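Local coordinates for hypothetical protein (PDB 4QAN) that is of unknown function but has a cystatin-like fold, belongs as a divergent member to the NTF2-like superfamily, and can bind magnesium, at residues Tyr33-Leu38 against Leu115-Ile120. Residues are numbered along the deposited sequence; the frame is centred on the assembly and turned at random.
Sequences YMLSAL and LEVLEI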
ATOM      1  N   TYR A  33     -16.521   7.084  14.491  1.00 50.38           N
ATOM      2  CA  TYR A  33     -15.831   5.804  14.573  1.00 47.10           C
ATOM      3  C   TYR A  33     -14.336   6.049  14.448  1.00 46.80           C
ATOM      4  O   TYR A  33     -13.551   5.544  15.245  1.00 50.74           O
ATOM      5  CB  TYR A  33     -16.320   4.861  13.464  1.00 46.36           C
ATOM      6  CG  TYR A  33     -15.579   3.530  13.381  1.00 45.16           C
ATOM      7  CD1 TYR A  33     -14.511   3.353  12.506  1.00 40.86           C
ATOM      8  CD2 TYR A  33     -15.955   2.441  14.175  1.00 46.38           C
ATOM      9  CE1 TYR A  33     -13.847   2.135  12.430  1.00 39.66           C
ATOM     10  CE2 TYR A  33     -15.281   1.220  14.102  1.00 42.78           C
ATOM     11  CZ  TYR A  33     -14.232   1.073  13.231  1.00 40.85           C
ATOM     12  OH  TYR A  33     -13.561  -0.141  13.171  1.00 39.40           O
HETATM   13  N   MSE A  34     -13.943   6.847  13.465  1.00 44.36           N
HETATM   14  CA  MSE A  34     -12.517   7.111  13.248  1.00 44.31           C
HETATM   15  C   MSE A  34     -11.972   7.926  14.386  1.00 44.88           C
HETATM   16  O   MSE A  34     -10.857   7.686  14.838  1.00 46.01           O
HETATM   17  CB  MSE A  34     -12.310   7.769  11.892  1.00 42.79           C
HETATM   18  CG  MSE A  34     -10.849   8.006  11.542  1.00 41.26           C
HETATM   19 SE   MSE A  34      -9.916   6.294  11.363  0.75 37.60          SE
HETATM   20  CE  MSE A  34     -10.756   5.638   9.712  1.00 41.10           C
ATOM     21  N   LEU A  35     -12.744   8.890  14.867  1.00 47.01           N
ATOM     22  CA  LEU A  35     -12.316   9.705  15.997  1.00 49.64           C
ATOM     23  C   LEU A  35     -12.125   8.871  17.270  1.00 52.37           C
ATOM     24  O   LEU A  35     -11.141   9.047  17.997  1.00 52.59           O
ATOM     25  CB  LEU A  35     -13.312  10.828  16.246  1.00 52.95           C
ATOM     26  CG  LEU A  35     -13.344  11.910  15.166  1.00 52.78           C
ATOM     27  CD1 LEU A  35     -14.561  12.799  15.361  1.00 52.96           C
ATOM     28  CD2 LEU A  35     -12.074  12.740  15.189  1.00 52.13           C
ATOM     29  N   SER A  36     -13.065   7.967  17.540  1.00 53.59           N
ATOM     30  CA  SER A  36     -12.922   7.020  18.651  1.00 52.23           C
ATOM     31  C   SER A  36     -11.651   6.176  18.534  1.00 48.66           C
ATOM     32  O   SER A  36     -10.919   5.995  19.510  1.00 45.82           O
ATOM     33  CB  SER A  36     -14.112   6.073  18.707  1.00 53.98           C
ATOM     34  OG  SER A  36     -13.841   5.043  19.630  1.00 55.08           O
ATOM     35  N   ALA A  37     -11.414   5.636  17.344  1.00 45.82           N
ATOM     36  CA  ALA A  37     -10.222   4.834  17.104  1.00 44.54           C
ATOM     37  C   ALA A  37      -8.989   5.610  17.531  1.00 43.97           C
ATOM     38  O   ALA A  37      -8.165   5.091  18.280  1.00 43.40           O
ATOM     39  CB  ALA A  37     -10.121   4.444  15.641  1.00 44.60           C
ATOM     40  N   LEU A  38      -8.887   6.856  17.061  1.00 45.72           N
ATOM     41  CA  LEU A  38      -7.769   7.735  17.402  1.00 48.75           C
ATOM     42  C   LEU A  38      -7.705   7.993  18.897  1.00 50.97           C
ATOM     43  O   LEU A  38      -6.629   8.014  19.480  1.00 51.87           O
ATOM     44  CB  LEU A  38      -7.876   9.067  16.658  1.00 48.96           C
ATOM     45  CG  LEU A  38      -7.629   8.985  15.149  1.00 46.38           C
ATOM     46  CD1 LEU A  38      -8.335  10.104  14.408  1.00 47.10           C
ATOM     47  CD2 LEU A  38      -6.140   9.008  14.829  1.00 47.29           C
ATOM     48  N   LEU A 115      -9.538  13.347  23.908  1.00 67.19           N
ATOM     49  CA  LEU A 115     -10.239  14.039  22.823  1.00 67.02           C
ATOM     50  C   LEU A 115     -11.754  14.184  23.046  1.00 68.92           C
ATOM     51  O   LEU A 115     -12.428  13.226  23.418  1.00 68.47           O
ATOM     52  CB  LEU A 115      -9.954  13.297  21.511  1.00 67.20           C
ATOM     53  CG  LEU A 115     -10.695  13.613  20.211  1.00 68.54           C
ATOM     54  CD1 LEU A 115      -9.810  13.214  19.039  1.00 67.27           C
ATOM     55  CD2 LEU A 115     -12.050  12.913  20.118  1.00 69.40           C
ATOM     56  N   GLU A 116     -12.278  15.385  22.804  1.00 68.73           N
ATOM     57  CA  GLU A 116     -13.711  15.642  22.876  1.00 72.84           C
ATOM     58  C   GLU A 116     -14.193  16.216  21.549  1.00 71.53           C
ATOM     59  O   GLU A 116     -13.603  17.160  21.036  1.00 72.34           O
ATOM     60  CB  GLU A 116     -14.027  16.652  23.984  1.00 77.24           C
ATOM     61  CG  GLU A 116     -13.906  16.130  25.403  1.00 80.53           C
ATOM     62  CD  GLU A 116     -14.267  17.187  26.439  1.00 86.28           C
ATOM     63  OE1 GLU A 116     -15.408  17.704  26.415  1.00 87.34           O
ATOM     64  OE2 GLU A 116     -13.405  17.505  27.285  1.00 88.28           O
ATOM     65  N   VAL A 117     -15.289  15.676  21.026  1.00 71.49           N
ATOM     66  CA  VAL A 117     -15.843  16.115  19.745  1.00 70.04           C
ATOM     67  C   VAL A 117     -16.788  17.301  19.918  1.00 72.08           C
ATOM     68  O   VAL A 117     -17.912  17.149  20.392  1.00 74.16           O
ATOM     69  CB  VAL A 117     -16.588  14.964  19.038  1.00 69.44           C
ATOM     70  CG1 VAL A 117     -17.100  15.415  17.675  1.00 69.44           C
ATOM     71  CG2 VAL A 117     -15.668  13.756  18.895  1.00 64.57           C
ATOM     72  N   LEU A 118     -16.336  18.482  19.509  1.00 72.77           N
ATOM     73  CA  LEU A 118     -17.118  19.710  19.687  1.00 73.98           C
ATOM     74  C   LEU A 118     -18.148  19.871  18.577  1.00 74.79           C
ATOM     75  O   LEU A 118     -19.308  20.189  18.835  1.00 78.60           O
ATOM     76  CB  LEU A 118     -16.202  20.930  19.711  1.00 73.94           C
ATOM     77  CG  LEU A 118     -15.018  20.855  20.678  1.00 75.26           C
ATOM     78  CD1 LEU A 118     -14.161  22.103  20.540  1.00 78.18           C
ATOM     79  CD2 LEU A 118     -15.474  20.662  22.117  1.00 75.56           C
ATOM     80  N   GLU A 119     -17.711  19.659  17.340  1.00 74.01           N
ATOM     81  CA  GLU A 119     -18.589  19.754  16.184  1.00 72.83           C
ATOM     82  C   GLU A 119     -18.007  19.020  14.986  1.00 71.06           C
ATOM     83  O   GLU A 119     -16.793  18.896  14.842  1.00 69.27           O
ATOM     84  CB  GLU A 119     -18.824  21.224  15.831  1.00 74.76           C
ATOM     85  CG  GLU A 119     -19.563  21.461  14.521  1.00 74.78           C
ATOM     86  CD  GLU A 119     -20.024  22.894  14.358  1.00 77.83           C
ATOM     87  OE1 GLU A 119     -19.596  23.761  15.154  1.00 78.51           O
ATOM     88  OE2 GLU A 119     -20.816  23.153  13.428  1.00 78.76           O
ATOM     89  N   ILE A 120     -18.899  18.529  14.136  1.00 72.83           N
ATOM     90  CA  ILE A 120     -18.543  17.976  12.841  1.00 70.72           C
ATOM     91  C   ILE A 120     -19.354  18.760  11.823  1.00 71.74           C
ATOM     92  O   ILE A 120     -20.583  18.703  11.848  1.00 72.64           O
ATOM     93  CB  ILE A 120     -18.903  16.477  12.756  1.00 71.38           C
ATOM     94  CG1 ILE A 120     -18.042  15.670  13.727  1.00 70.98           C
ATOM     95  CG2 ILE A 120     -18.711  15.949  11.341  1.00 71.62           C
ATOM     96  CD1 ILE A 120     -18.499  14.238  13.902  1.00 72.19           C
TER
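Helix-on-sheet packing of a cystatin-like fold joins L35, on helix 27-39, to L115, V117 and I120 of segment 115-120. L35 makes every close contact from the helix side. Its CG lies anti to the carbonyl carbon (chi1 -69°), and its two methyls part towards different residues. CD1 makes the closest approach, 3.8 Å from CG2 of V117. The same methyl lies 4.4 Å from CD1 of I120. CD2 faces the other way along the segment, with CD1 of L115 4.5 Å off, a looser contact. V117 presents CG2 because that branch is anti to its carbonyl carbon. A classic beta bulge sets L118 and E119 together against Y147 of strand 140-150. This bulge lies between V117 and I120, and both of these residues still direct their CB towards the helix. L35 also touches L157 and F159 of strand 153-164, so the leucine packs against two strands of one antiparallel sheet. One turn back on the helix, L32 touches V117 and I120. No hydrogen bond links the two segments. Their contact is methyl against methyl, so it rests on van der Waals packing and the exclusion of water.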